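Local coordinates for protein erythrocyte binding antigen 140 (Plasmodium falciparum, PDB 4GF2) that probably binds a receptor on the host red cell surface during invasion, the piece described here carrying its two Duffy-binding-like domains, at residues I62-V67 / A148-H153; E70-Y75 / V156-N161; E89-F94 / K164-I169. The protein carries 3 engineered substitutions. All coordinates share one frame; numbering follows the deposited sequence.

In the fold
All three contacts lie in the first Duffy-binding-like domain and tie two consecutive helices, 56-78 and 83-101, to helix 132-155 and the loop that follows it. Interactions 1 and 2 succeed each other along helix 56-78, with centres about 12 Å apart. Interaction 3, about 10 Å from interaction 2 and 13 Å from interaction 1 between centres, brings in helix 83-101. W151 of 148-153 couples interactions 1 and 3, its NE1 lying 2.8 Å from A167 O in a probable hydrogen bond. Between interactions 2 and 3, E70 OE2 lies 2.9 Å from S93 OG, another probable hydrogen bond, and A71 packs on L90.

Interaction 1: residues I62-V67 / A148-H153; sequences IFLISV and ANLWNH
Helices 56-78 and 132-155 run side by side here, their short axes 9.0 Å apart at an angle of 39° between N-to-C directions, with L64 and L150 the closest pair of CA atoms at 5.9 Å. L150 reaches across with CD2, which meets L64 CD2 at 3.8 Å and also touches CB of F63; its other methyl, CD1, sits over one face of the F63 ring. L64 in turn crosses L150, N149 and H153 at about right angles. Its CD2 methyl touches both the amide oxygen OD1 of N149, at 3.6 Å, and CB of H153, at 3.7 Å. This is helix-to-helix packing within the helical Duffy-binding-like fold, and the apolar layer continues beyond the pair: F48 meets the F63 ring edge-to-face, W142 lies nearly parallel to that ring, and F97 of helix 83-101 touches both F63 and V67. With CG anti to the backbone N (chi1 -180°), the imidazole of H153 reaches helix 56-78 and presents its edge to the backbone of L64. The carbonyl O of L64 lies in the plane of that ring, 3.1 Å from H153 CD2, a close carbon-to-oxygen approach. V67 points toward the partner helix and rests its CG2 methyl 3.5 Å from the carbonyl O of L150, while N68, one residue on, hydrogen-bonds through ND2 to the carbonyl O of H153.

Interaction 2: residues E70-Y75 / V156-N161; sequences EAKLLY and VNHKGN
H158 reaches from the loop after helix 132-155 to the flank of helix 56-78, joining two parts of the helical Duffy-binding-like domain through van der Waals contact, with no hydrogen bond across the two segments. The nearest CA atoms, those of A71 and H158, are 7.8 Å apart, and the side chain spans this gap. Its CB points toward the helix, and CG, anti to the carbonyl carbon (chi1 -57°), carries the ring onto the surface formed by A71, K72 and Y75. On one side of the imidazole, H158 ND1 lies 3.9 Å from the methyl CB of A71; on the other, H158 CD2 lies 3.8 Å from Y75 CD1. Farther out, H158 CE1 meets the backbone at 3.7 Å from K72 N and also approaches K72 CG. H158 NE2 lies 3.7 Å from Y75 CB. The A71 carbonyl O, which accepts the helical bond from Y75 N, sits over one face of the imidazole. The Y75 and H158 rings meet obliquely, with centroids 5.4 Å apart and planes inclined at 38°. Farther along the phenol, N161 crosses at about a right angle, its amide plane turned 55° from the ring and N161 ND2 3.9 Å from Y75 CE1.

Interaction 3: residues E89-F94 / K164-I169; sequences ELRNSF and KECAII
R91 of helix 83-101 uses its guanidinium to bind backbone carbonyls of the 164-169 loop. R91 NH1 donates to I168 O at 2.9 Å, with an N-H...O angle of 146°; the donor lies in the carbonyl plane, although the oxygen is 23° out of the guanidinium plane. The same nitrogen, R91 NH1, makes a weak second bond to C166 O, at 3.1 Å and only 122°, with this oxygen at the edge of the guanidinium and in its plane. R91 NH2 is served by a water, also in that plane, 2.6 Å away; the water in turn donates a hydrogen bond to I169 O at 2.7 Å. NE donates to a bound glycerol, probably from the crystallisation liquor, so all three guanidinium nitrogens have acceptors. The bend at chi3 turns the guanidinium toward these oxygens, while R91 CD lies 3.6 Å from C166 SG. Beside this polar cluster, F94 CE2 meets I169 CG1 at 3.9 Å, the two side chains crossing at a slant, and W151 packs edge-to-face with the F94 ring. The C166 sulfur is bonded to C87 of the same helix as R91, fastening the loop to helix 83-101 by one of the disulfides that brace the cysteine-rich Duffy-binding-like fold.

Interaction 1: residues I62-V67 / A148-H153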
ATOM      1  N   ILE A  62     -26.221 -46.787  -7.520  1.00 49.73           N
ATOM      2  CA  ILE A  62     -26.139 -45.454  -6.937  1.00 48.74           C
ATOM      3  C   ILE A  62     -24.859 -44.751  -7.368  1.00 47.45           C
ATOM      4  O   ILE A  62     -24.827 -43.528  -7.515  1.00 47.79           O
ATOM      5  CB  ILE A  62     -26.195 -45.506  -5.397  1.00 49.97           C
ATOM      6  CG1 ILE A  62     -27.525 -46.107  -4.932  1.00 53.68           C
ATOM      7  CG2 ILE A  62     -26.006 -44.115  -4.804  1.00 47.94           C
ATOM      8  CD1 ILE A  62     -28.755 -45.347  -5.409  1.00 54.80           C
ATOM      9  N   PHE A  63     -23.800 -45.525  -7.569  1.00 46.81           N
ATOM     10  CA  PHE A  63     -22.539 -44.961  -8.021  1.00 44.21           C
ATOM     11  C   PHE A  63     -22.716 -44.461  -9.446  1.00 42.49           C
ATOM     12  O   PHE A  63     -22.230 -43.386  -9.806  1.00 40.84           O
ATOM     13  CB  PHE A  63     -21.434 -46.012  -7.958  1.00 44.79           C
ATOM     14  CG  PHE A  63     -20.106 -45.475  -7.510  1.00 45.53           C
ATOM     15  CD1 PHE A  63     -19.664 -44.231  -7.925  1.00 44.44           C
ATOM     16  CD2 PHE A  63     -19.299 -46.220  -6.670  1.00 48.68           C
ATOM     17  CE1 PHE A  63     -18.440 -43.743  -7.508  1.00 45.59           C
ATOM     18  CE2 PHE A  63     -18.078 -45.740  -6.252  1.00 49.71           C
ATOM     19  CZ  PHE A  63     -17.648 -44.501  -6.669  1.00 48.51           C
ATOM     20  N   LEU A  64     -23.427 -45.240 -10.256  1.00 43.77           N
ATOM     21  CA  LEU A  64     -23.693 -44.852 -11.634  1.00 43.54           C
ATOM     22  C   LEU A  64     -24.485 -43.550 -11.669  1.00 46.15           C
ATOM     23  O   LEU A  64     -24.233 -42.674 -12.501  1.00 46.54           O
ATOM     24  CB  LEU A  64     -24.453 -45.957 -12.367  1.00 43.07           C
ATOM     25  CG  LEU A  64     -23.621 -47.179 -12.759  1.00 41.86           C
ATOM     26  CD1 LEU A  64     -24.523 -48.342 -13.151  1.00 42.15           C
ATOM     27  CD2 LEU A  64     -22.669 -46.838 -13.899  1.00 42.02           C
ATOM     28  N   ILE A  65     -25.441 -43.425 -10.753  1.00 49.03           N
ATOM     29  CA  ILE A  65     -26.253 -42.221 -10.664  1.00 49.68           C
ATOM     30  C   ILE A  65     -25.404 -41.022 -10.260  1.00 48.57           C
ATOM     31  O   ILE A  65     -25.584 -39.919 -10.772  1.00 49.43           O
ATOM     32  CB  ILE A  65     -27.391 -42.393  -9.650  1.00 51.42           C
ATOM     33  CG1 ILE A  65     -28.429 -43.377 -10.193  1.00 52.85           C
ATOM     34  CG2 ILE A  65     -28.047 -41.047  -9.351  1.00 51.26           C
ATOM     35  CD1 ILE A  65     -29.482 -43.787  -9.185  1.00 55.51           C
ATOM     36  N   SER A  66     -24.477 -41.241  -9.339  1.00 47.28           N
ATOM     37  CA  SER A  66     -23.638 -40.163  -8.843  1.00 45.38           C
ATOM     38  C   SER A  66     -22.756 -39.570  -9.945  1.00 42.50           C
ATOM     39  O   SER A  66     -22.718 -38.356 -10.120  1.00 41.81           O
ATOM     40  CB  SER A  66     -22.780 -40.659  -7.684  1.00 46.35           C
ATOM     41  OG  SER A  66     -23.596 -41.043  -6.593  1.00 49.45           O
ATOM     42  N   VAL A  67     -22.051 -40.417 -10.689  1.00 40.82           N
ATOM     43  CA  VAL A  67     -21.138 -39.919 -11.717  1.00 38.66           C
ATOM     44  C   VAL A  67     -21.895 -39.240 -12.856  1.00 39.63           C
ATOM     45  O   VAL A  67     -21.496 -38.177 -13.332  1.00 38.62           O
ATOM     46  CB  VAL A  67     -20.220 -41.030 -12.287  1.00 36.26           C
ATOM     47  CG1 VAL A  67     -19.353 -41.612 -11.189  1.00 37.36           C
ATOM     48  CG2 VAL A  67     -21.032 -42.124 -12.979  1.00 34.99           C
ATOM     49  N   ALA A 148     -14.431 -48.780 -15.864  1.00 43.67           N
ATOM     50  CA  ALA A 148     -14.714 -48.592 -17.282  1.00 42.51           C
ATOM     51  C   ALA A 148     -16.186 -48.262 -17.490  1.00 43.26           C
ATOM     52  O   ALA A 148     -16.529 -47.340 -18.231  1.00 42.64           O
ATOM     53  CB  ALA A 148     -14.337 -49.831 -18.062  1.00 42.66           C
ATOM     54  N   ASN A 149     -17.055 -49.016 -16.826  1.00 45.57           N
ATOM     55  CA  ASN A 149     -18.490 -48.791 -16.924  1.00 48.21           C
ATOM     56  C   ASN A 149     -18.912 -47.480 -16.263  1.00 46.27           C
ATOM     57  O   ASN A 149     -19.791 -46.779 -16.766  1.00 49.55           O
ATOM     58  CB  ASN A 149     -19.252 -49.970 -16.318  1.00 54.68           C
ATOM     59  CG  ASN A 149     -20.747 -49.737 -16.274  1.00 61.78           C
ATOM     60  OD1 ASN A 149     -21.388 -49.931 -15.242  1.00 64.78           O
ATOM     61  ND2 ASN A 149     -21.312 -49.304 -17.396  1.00 64.41           N
ATOM     62  N   LEU A 150     -18.282 -47.145 -15.143  1.00 41.94           N
ATOM     63  CA  LEU A 150     -18.586 -45.901 -14.444  1.00 40.15           C
ATOM     64  C   LEU A 150     -18.219 -44.683 -15.295  1.00 38.92           C
ATOM     65  O   LEU A 150     -18.984 -43.721 -15.387  1.00 38.16           O
ATOM     66  CB  LEU A 150     -17.848 -45.848 -13.104  1.00 40.60           C
ATOM     67  CG  LEU A 150     -18.394 -46.742 -11.988  1.00 43.43           C
ATOM     68  CD1 LEU A 150     -17.437 -46.776 -10.810  1.00 43.99           C
ATOM     69  CD2 LEU A 150     -19.758 -46.255 -11.536  1.00 44.38           C
ATOM     70  N   TRP A 151     -17.046 -44.723 -15.915  1.00 39.35           N
ATOM     71  CA  TRP A 151     -16.606 -43.624 -16.765  1.00 38.28           C
ATOM     72  C   TRP A 151     -17.544 -43.478 -17.955  1.00 40.90           C
ATOM     73  O   TRP A 151     -18.078 -42.398 -18.210  1.00 42.50           O
ATOM     74  CB  TRP A 151     -15.180 -43.865 -17.254  1.00 36.14           C
ATOM     75  CG  TRP A 151     -14.749 -42.929 -18.339  1.00 35.02           C
ATOM     76  CD1 TRP A 151     -14.495 -43.248 -19.641  1.00 35.21           C
ATOM     77  CD2 TRP A 151     -14.518 -41.522 -18.218  1.00 35.05           C
ATOM     78  NE1 TRP A 151     -14.117 -42.126 -20.336  1.00 34.92           N
ATOM     79  CE2 TRP A 151     -14.125 -41.052 -19.488  1.00 34.30           C
ATOM     80  CE3 TRP A 151     -14.609 -40.610 -17.161  1.00 36.31           C
ATOM     81  CZ2 TRP A 151     -13.820 -39.715 -19.730  1.00 33.90           C
ATOM     82  CZ3 TRP A 151     -14.309 -39.280 -17.403  1.00 36.53           C
ATOM     83  CH2 TRP A 151     -13.920 -38.845 -18.676  1.00 35.26           C
ATOM     84  N   ASN A 152     -17.748 -44.574 -18.675  1.00 40.92           N
ATOM     85  CA  ASN A 152     -18.614 -44.563 -19.843  1.00 40.64           C
ATOM     86  C   ASN A 152     -19.985 -43.972 -19.547  1.00 41.06           C
ATOM     87  O   ASN A 152     -20.511 -43.190 -20.338  1.00 41.88           O
ATOM     88  CB  ASN A 152     -18.763 -45.974 -20.405  1.00 42.24           C
ATOM     89  CG  ASN A 152     -17.536 -46.422 -21.168  1.00 44.97           C
ATOM     90  OD1 ASN A 152     -16.760 -45.597 -21.650  1.00 46.94           O
ATOM     91  ND2 ASN A 152     -17.355 -47.732 -21.289  1.00 47.04           N
ATOM     92  N   HIS A 153     -20.559 -44.340 -18.406  1.00 40.93           N
ATOM     93  CA  HIS A 153     -21.895 -43.879 -18.056  1.00 40.05           C
ATOM     94  C   HIS A 153     -21.860 -42.430 -17.592  1.00 37.74           C
ATOM     95  O   HIS A 153     -22.828 -41.680 -17.766  1.00 39.05           O
ATOM     96  CB  HIS A 153     -22.502 -44.765 -16.972  1.00 40.61           C
ATOM     97  CG  HIS A 153     -23.880 -44.352 -16.564  1.00 41.91           C
ATOM     98  ND1 HIS A 153     -24.976 -44.503 -17.386  1.00 43.55           N
ATOM     99  CD2 HIS A 153     -24.341 -43.784 -15.424  1.00 41.94           C
ATOM    100  CE1 HIS A 153     -26.053 -44.050 -16.769  1.00 44.72           C
ATOM    101  NE2 HIS A 153     -25.695 -43.610 -15.576  1.00 43.80           N
TER

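Interaction 2: residues E70-Y75 / V156-N161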
ATOM      1  N   GLU A  70     -23.164 -35.908 -11.615  1.00 40.73           N
ATOM      2  CA  GLU A  70     -22.029 -34.998 -11.527  1.00 37.95           C
ATOM      3  C   GLU A  70     -21.748 -34.368 -12.891  1.00 36.88           C
ATOM      4  O   GLU A  70     -21.484 -33.172 -12.987  1.00 37.18           O
ATOM      5  CB  GLU A  70     -20.793 -35.740 -11.011  1.00 35.92           C
ATOM      6  CG  GLU A  70     -19.501 -34.931 -11.066  1.00 34.44           C
ATOM      7  CD  GLU A  70     -19.460 -33.796 -10.059  1.00 35.20           C
ATOM      8  OE1 GLU A  70     -20.364 -33.721  -9.193  1.00 38.82           O
ATOM      9  OE2 GLU A  70     -18.516 -32.980 -10.136  1.00 32.52           O
ATOM     10  N   ALA A  71     -21.823 -35.177 -13.945  1.00 36.67           N
ATOM     11  CA  ALA A  71     -21.610 -34.691 -15.308  1.00 38.46           C
ATOM     12  C   ALA A  71     -22.629 -33.618 -15.722  1.00 40.66           C
ATOM     13  O   ALA A  71     -22.245 -32.542 -16.184  1.00 41.52           O
ATOM     14  CB  ALA A  71     -21.643 -35.849 -16.284  1.00 39.58           C
ATOM     15  N   LYS A  72     -23.919 -33.909 -15.563  1.00 42.04           N
ATOM     16  CA  LYS A  72     -24.964 -32.933 -15.871  1.00 43.52           C
ATOM     17  C   LYS A  72     -24.696 -31.611 -15.169  1.00 40.19           C
ATOM     18  O   LYS A  72     -24.732 -30.542 -15.784  1.00 39.16           O
ATOM     19  CB  LYS A  72     -26.342 -33.429 -15.423  1.00 49.68           C
ATOM     20  CG  LYS A  72     -26.931 -34.554 -16.242  1.00 56.34           C
ATOM     21  CD  LYS A  72     -28.383 -34.782 -15.855  1.00 66.16           C
ATOM     22  CE  LYS A  72     -28.955 -36.033 -16.499  1.00 75.07           C
ATOM     23  NZ  LYS A  72     -30.393 -36.210 -16.142  1.00 82.65           N
ATOM     24  N   LEU A  73     -24.447 -31.691 -13.867  1.00 39.06           N
ATOM     25  CA  LEU A  73     -24.286 -30.496 -13.057  1.00 38.27           C
ATOM     26  C   LEU A  73     -23.038 -29.728 -13.482  1.00 35.22           C
ATOM     27  O   LEU A  73     -23.029 -28.500 -13.484  1.00 35.64           O
ATOM     28  CB  LEU A  73     -24.248 -30.862 -11.572  1.00 40.36           C
ATOM     29  CG  LEU A  73     -25.576 -31.400 -11.028  1.00 44.59           C
ATOM     30  CD1 LEU A  73     -25.431 -31.904  -9.601  1.00 48.17           C
ATOM     31  CD2 LEU A  73     -26.657 -30.334 -11.094  1.00 45.25           C
ATOM     32  N   LEU A  74     -21.996 -30.454 -13.865  1.00 33.66           N
ATOM     33  CA  LEU A  74     -20.788 -29.827 -14.385  1.00 35.97           C
ATOM     34  C   LEU A  74     -21.077 -29.147 -15.713  1.00 36.24           C
ATOM     35  O   LEU A  74     -20.538 -28.078 -16.007  1.00 37.40           O
ATOM     36  CB  LEU A  74     -19.674 -30.858 -14.570  1.00 38.49           C
ATOM     37  CG  LEU A  74     -18.964 -31.338 -13.304  1.00 40.06           C
ATOM     38  CD1 LEU A  74     -17.941 -32.404 -13.658  1.00 39.13           C
ATOM     39  CD2 LEU A  74     -18.303 -30.175 -12.568  1.00 42.46           C
ATOM     40  N   TYR A  75     -21.931 -29.761 -16.519  1.00 35.28           N
ATOM     41  CA  TYR A  75     -22.267 -29.176 -17.807  1.00 35.66           C
ATOM     42  C   TYR A  75     -22.986 -27.853 -17.605  1.00 36.46           C
ATOM     43  O   TYR A  75     -22.664 -26.862 -18.253  1.00 36.36           O
ATOM     44  CB  TYR A  75     -23.124 -30.119 -18.651  1.00 36.24           C
ATOM     45  CG  TYR A  75     -23.520 -29.499 -19.970  1.00 38.41           C
ATOM     46  CD1 TYR A  75     -22.676 -29.566 -21.070  1.00 38.71           C
ATOM     47  CD2 TYR A  75     -24.723 -28.821 -20.107  1.00 41.89           C
ATOM     48  CE1 TYR A  75     -23.025 -28.986 -22.271  1.00 42.47           C
ATOM     49  CE2 TYR A  75     -25.081 -28.240 -21.308  1.00 45.47           C
ATOM     50  CZ  TYR A  75     -24.230 -28.328 -22.387  1.00 47.46           C
ATOM     51  OH  TYR A  75     -24.581 -27.751 -23.587  1.00 53.85           O
ATOM     52  N   VAL A 156     -21.839 -40.477 -20.879  1.00 39.99           N
ATOM     53  CA  VAL A 156     -22.691 -40.993 -21.952  1.00 41.27           C
ATOM     54  C   VAL A 156     -23.571 -39.915 -22.593  1.00 43.00           C
ATOM     55  O   VAL A 156     -23.835 -39.961 -23.790  1.00 45.76           O
ATOM     56  CB  VAL A 156     -23.594 -42.144 -21.464  1.00 41.02           C
ATOM     57  CG1 VAL A 156     -24.634 -41.632 -20.484  1.00 42.81           C
ATOM     58  CG2 VAL A 156     -24.264 -42.824 -22.650  1.00 41.05           C
ATOM     59  N   ASN A 157     -24.020 -38.947 -21.803  1.00 41.94           N
ATOM     60  CA  ASN A 157     -24.887 -37.892 -22.320  1.00 44.44           C
ATOM     61  C   ASN A 157     -24.122 -36.652 -22.790  1.00 43.22           C
ATOM     62  O   ASN A 157     -24.732 -35.683 -23.242  1.00 44.81           O
ATOM     63  CB  ASN A 157     -25.914 -37.477 -21.259  1.00 47.42           C
ATOM     64  CG  ASN A 157     -26.812 -38.620 -20.835  1.00 51.76           C
ATOM     65  OD1 ASN A 157     -26.912 -38.935 -19.649  1.00 54.75           O
ATOM     66  ND2 ASN A 157     -27.469 -39.249 -21.801  1.00 52.50           N
ATOM     67  N   HIS A 158     -22.797 -36.677 -22.690  1.00 41.33           N
ATOM     68  CA  HIS A 158     -22.003 -35.499 -23.020  1.00 40.21           C
ATOM     69  C   HIS A 158     -20.805 -35.794 -23.925  1.00 39.06           C
ATOM     70  O   HIS A 158     -19.962 -34.925 -24.136  1.00 38.41           O
ATOM     71  CB  HIS A 158     -21.525 -34.814 -21.734  1.00 39.28           C
ATOM     72  CG  HIS A 158     -22.638 -34.412 -20.814  1.00 39.78           C
ATOM     73  ND1 HIS A 158     -23.132 -35.246 -19.834  1.00 39.54           N
ATOM     74  CD2 HIS A 158     -23.358 -33.268 -20.733  1.00 40.08           C
ATOM     75  CE1 HIS A 158     -24.107 -34.632 -19.187  1.00 39.36           C
ATOM     76  NE2 HIS A 158     -24.267 -33.432 -19.714  1.00 39.57           N
ATOM     77  N   LYS A 159     -20.722 -37.006 -24.466  1.00 40.31           N
ATOM     78  CA  LYS A 159     -19.602 -37.356 -25.338  1.00 43.47           C
ATOM     79  C   LYS A 159     -19.479 -36.360 -26.491  1.00 41.03           C
ATOM     80  O   LYS A 159     -18.374 -36.001 -26.897  1.00 41.00           O
ATOM     81  CB  LYS A 159     -19.758 -38.772 -25.896  1.00 52.81           C
ATOM     82  CG  LYS A 159     -19.565 -39.877 -24.867  1.00 59.70           C
ATOM     83  CD  LYS A 159     -19.584 -41.264 -25.509  1.00 68.88           C
ATOM     84  CE  LYS A 159     -18.338 -41.515 -26.347  1.00 74.77           C
ATOM     85  NZ  LYS A 159     -18.309 -42.891 -26.920  1.00 79.82           N
ATOM     86  N   GLY A 160     -20.620 -35.914 -27.008  1.00 39.52           N
ATOM     87  CA  GLY A 160     -20.645 -34.991 -28.127  1.00 40.11           C
ATOM     88  C   GLY A 160     -20.234 -33.570 -27.782  1.00 39.56           C
ATOM     89  O   GLY A 160     -19.919 -32.788 -28.673  1.00 42.99           O
ATOM     90  N   ASN A 161     -20.234 -33.226 -26.495  1.00 36.97           N
ATOM     91  CA  ASN A 161     -19.884 -31.869 -26.072  1.00 38.51           C
ATOM     92  C   ASN A 161     -18.408 -31.696 -25.741  1.00 38.39           C
ATOM     93  O   ASN A 161     -17.985 -30.622 -25.331  1.00 38.99           O
ATOM     94  CB  ASN A 161     -20.711 -31.465 -24.853  1.00 39.65           C
ATOM     95  CG  ASN A 161     -22.188 -31.664 -25.068  1.00 43.52           C
ATOM     96  OD1 ASN A 161     -22.763 -32.656 -24.622  1.00 44.93           O
ATOM     97  ND2 ASN A 161     -22.812 -30.727 -25.773  1.00 45.56           N
TER

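Interaction 3: residues E89-F94 / K164-I169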
ATOM      1  N   GLU A  89     -12.885 -30.866 -15.996  1.00 33.14           N
ATOM      2  CA  GLU A  89     -13.609 -31.041 -14.745  1.00 33.14           C
ATOM      3  C   GLU A  89     -14.325 -32.395 -14.714  1.00 33.28           C
ATOM      4  O   GLU A  89     -14.437 -33.017 -13.657  1.00 34.35           O
ATOM      5  CB  GLU A  89     -14.568 -29.873 -14.504  1.00 34.41           C
ATOM      6  CG  GLU A  89     -13.831 -28.543 -14.317  1.00 38.55           C
ATOM      7  CD  GLU A  89     -14.721 -27.400 -13.856  1.00 43.77           C
ATOM      8  OE1 GLU A  89     -15.895 -27.637 -13.519  1.00 42.46           O
ATOM      9  OE2 GLU A  89     -14.234 -26.251 -13.817  1.00 48.82           O
ATOM     10  N   LEU A  90     -14.789 -32.862 -15.872  1.00 32.79           N
ATOM     11  CA  LEU A  90     -15.330 -34.214 -15.973  1.00 33.27           C
ATOM     12  C   LEU A  90     -14.280 -35.205 -15.506  1.00 31.88           C
ATOM     13  O   LEU A  90     -14.536 -36.060 -14.660  1.00 33.16           O
ATOM     14  CB  LEU A  90     -15.717 -34.553 -17.414  1.00 35.91           C
ATOM     15  CG  LEU A  90     -17.108 -34.158 -17.905  1.00 37.87           C
ATOM     16  CD1 LEU A  90     -17.210 -34.450 -19.383  1.00 38.63           C
ATOM     17  CD2 LEU A  90     -18.207 -34.891 -17.142  1.00 39.64           C
ATOM     18  N   ARG A  91     -13.086 -35.073 -16.072  1.00 30.99           N
ATOM     19  CA  ARG A  91     -12.004 -36.004 -15.815  1.00 33.43           C
ATOM     20  C   ARG A  91     -11.558 -35.919 -14.362  1.00 34.77           C
ATOM     21  O   ARG A  91     -11.376 -36.941 -13.697  1.00 37.79           O
ATOM     22  CB  ARG A  91     -10.828 -35.712 -16.755  1.00 35.97           C
ATOM     23  CG  ARG A  91     -11.200 -35.764 -18.237  1.00 36.69           C
ATOM     24  CD  ARG A  91     -10.071 -35.275 -19.135  1.00 39.06           C
ATOM     25  NE  ARG A  91      -8.934 -36.191 -19.117  1.00 41.15           N
ATOM     26  CZ  ARG A  91      -8.879 -37.328 -19.805  1.00 42.86           C
ATOM     27  NH1 ARG A  91      -9.897 -37.705 -20.574  1.00 41.44           N
ATOM     28  NH2 ARG A  91      -7.805 -38.095 -19.718  1.00 46.24           N
ATOM     29  N   ASN A  92     -11.393 -34.699 -13.866  1.00 32.98           N
ATOM     30  CA  ASN A  92     -10.885 -34.507 -12.515  1.00 33.10           C
ATOM     31  C   ASN A  92     -11.878 -34.952 -11.458  1.00 33.91           C
ATOM     32  O   ASN A  92     -11.487 -35.395 -10.381  1.00 35.30           O
ATOM     33  CB  ASN A  92     -10.480 -33.054 -12.297  1.00 33.16           C
ATOM     34  CG  ASN A  92      -9.236 -32.691 -13.064  1.00 34.86           C
ATOM     35  OD1 ASN A  92      -8.497 -33.568 -13.507  1.00 36.43           O
ATOM     36  ND2 ASN A  92      -8.989 -31.399 -13.222  1.00 34.96           N
ATOM     37  N   SER A  93     -13.164 -34.847 -11.763  1.00 33.39           N
ATOM     38  CA  SER A  93     -14.169 -35.327 -10.829  1.00 34.60           C
ATOM     39  C   SER A  93     -14.218 -36.845 -10.833  1.00 36.29           C
ATOM     40  O   SER A  93     -14.414 -37.460  -9.786  1.00 37.54           O
ATOM     41  CB  SER A  93     -15.543 -34.739 -11.136  1.00 34.66           C
ATOM     42  OG  SER A  93     -15.692 -33.490 -10.487  1.00 36.31           O
ATOM     43  N   PHE A  94     -14.036 -37.453 -12.003  1.00 36.91           N
ATOM     44  CA  PHE A  94     -14.000 -38.910 -12.080  1.00 38.46           C
ATOM     45  C   PHE A  94     -12.858 -39.436 -11.220  1.00 39.45           C
ATOM     46  O   PHE A  94     -12.995 -40.442 -10.522  1.00 40.46           O
ATOM     47  CB  PHE A  94     -13.825 -39.388 -13.518  1.00 38.40           C
ATOM     48  CG  PHE A  94     -13.738 -40.886 -13.649  1.00 37.98           C
ATOM     49  CD1 PHE A  94     -14.872 -41.671 -13.549  1.00 36.62           C
ATOM     50  CD2 PHE A  94     -12.521 -41.506 -13.870  1.00 38.48           C
ATOM     51  CE1 PHE A  94     -14.798 -43.041 -13.668  1.00 36.50           C
ATOM     52  CE2 PHE A  94     -12.441 -42.879 -13.990  1.00 38.26           C
ATOM     53  CZ  PHE A  94     -13.582 -43.646 -13.893  1.00 37.76           C
ATOM     54  N   LYS A 164     -12.970 -35.602 -28.980  1.00 42.96           N
ATOM     55  CA  LYS A 164     -12.874 -37.048 -29.114  1.00 45.72           C
ATOM     56  C   LYS A 164     -11.930 -37.614 -28.053  1.00 44.15           C
ATOM     57  O   LYS A 164     -12.229 -38.619 -27.410  1.00 43.12           O
ATOM     58  CB  LYS A 164     -12.381 -37.402 -30.520  1.00 54.96           C
ATOM     59  CG  LYS A 164     -12.021 -38.857 -30.739  1.00 64.97           C
ATOM     60  CD  LYS A 164     -11.401 -39.041 -32.118  1.00 76.79           C
ATOM     61  CE  LYS A 164     -10.957 -40.476 -32.362  1.00 83.49           C
ATOM     62  NZ  LYS A 164     -10.296 -40.629 -33.691  1.00 88.68           N
ATOM     63  N   GLU A 165     -10.808 -36.934 -27.855  1.00 47.17           N
ATOM     64  CA  GLU A 165      -9.738 -37.436 -26.999  1.00 52.15           C
ATOM     65  C   GLU A 165     -10.090 -37.330 -25.515  1.00 48.54           C
ATOM     66  O   GLU A 165      -9.523 -38.043 -24.687  1.00 49.06           O
ATOM     67  CB  GLU A 165      -8.411 -36.716 -27.287  1.00 61.34           C
ATOM     68  CG  GLU A 165      -8.533 -35.345 -27.957  1.00 69.47           C
ATOM     69  CD  GLU A 165      -8.838 -35.435 -29.448  1.00 77.01           C
ATOM     70  OE1 GLU A 165      -9.507 -34.524 -29.978  1.00 77.38           O
ATOM     71  OE2 GLU A 165      -8.408 -36.417 -30.088  1.00 81.47           O
ATOM     72  N   CYS A 166     -11.036 -36.460 -25.177  1.00 45.87           N
ATOM     73  CA  CYS A 166     -11.445 -36.314 -23.784  1.00 42.75           C
ATOM     74  C   CYS A 166     -12.326 -37.474 -23.317  1.00 39.64           C
ATOM     75  O   CYS A 166     -12.537 -37.658 -22.118  1.00 37.91           O
ATOM     76  CB  CYS A 166     -12.174 -34.987 -23.567  1.00 43.03           C
ATOM     77  SG  CYS A 166     -12.421 -34.585 -21.812  1.00 54.83           S
ATOM     78  N   ALA A 167     -12.828 -38.260 -24.266  1.00 39.85           N
ATOM     79  CA  ALA A 167     -13.699 -39.384 -23.945  1.00 40.10           C
ATOM     80  C   ALA A 167     -12.905 -40.611 -23.493  1.00 39.79           C
ATOM     81  O   ALA A 167     -13.489 -41.606 -23.059  1.00 39.16           O
ATOM     82  CB  ALA A 167     -14.568 -39.732 -25.140  1.00 42.82           C
ATOM     83  N   ILE A 168     -11.580 -40.548 -23.599  1.00 41.08           N
ATOM     84  CA  ILE A 168     -10.734 -41.640 -23.124  1.00 42.47           C
ATOM     85  C   ILE A 168     -10.605 -41.567 -21.608  1.00 41.17           C
ATOM     86  O   ILE A 168     -10.192 -40.544 -21.065  1.00 41.91           O
ATOM     87  CB  ILE A 168      -9.319 -41.606 -23.751  1.00 44.58           C
ATOM     88  CG1 ILE A 168      -9.397 -41.626 -25.278  1.00 48.95           C
ATOM     89  CG2 ILE A 168      -8.483 -42.786 -23.260  1.00 44.60           C
ATOM     90  CD1 ILE A 168     -10.125 -42.823 -25.834  1.00 51.95           C
ATOM     91  N   ILE A 169     -10.954 -42.660 -20.936  1.00 39.09           N
ATOM     92  CA  ILE A 169     -10.879 -42.731 -19.481  1.00 36.16           C
ATOM     93  C   ILE A 169      -9.548 -42.170 -18.978  1.00 35.38           C
ATOM     94  O   ILE A 169      -8.497 -42.466 -19.539  1.00 35.87           O
ATOM     95  CB  ILE A 169     -11.055 -44.182 -18.985  1.00 37.08           C
ATOM     96  CG1 ILE A 169     -11.199 -44.216 -17.465  1.00 39.20           C
ATOM     97  CG2 ILE A 169      -9.887 -45.056 -19.426  1.00 36.59           C
ATOM     98  CD1 ILE A 169     -11.620 -45.574 -16.939  1.00 42.05           C
TER
HETATM   99  O   HOH W   1      -7.216 -40.421 -20.739  1.00 48.20           O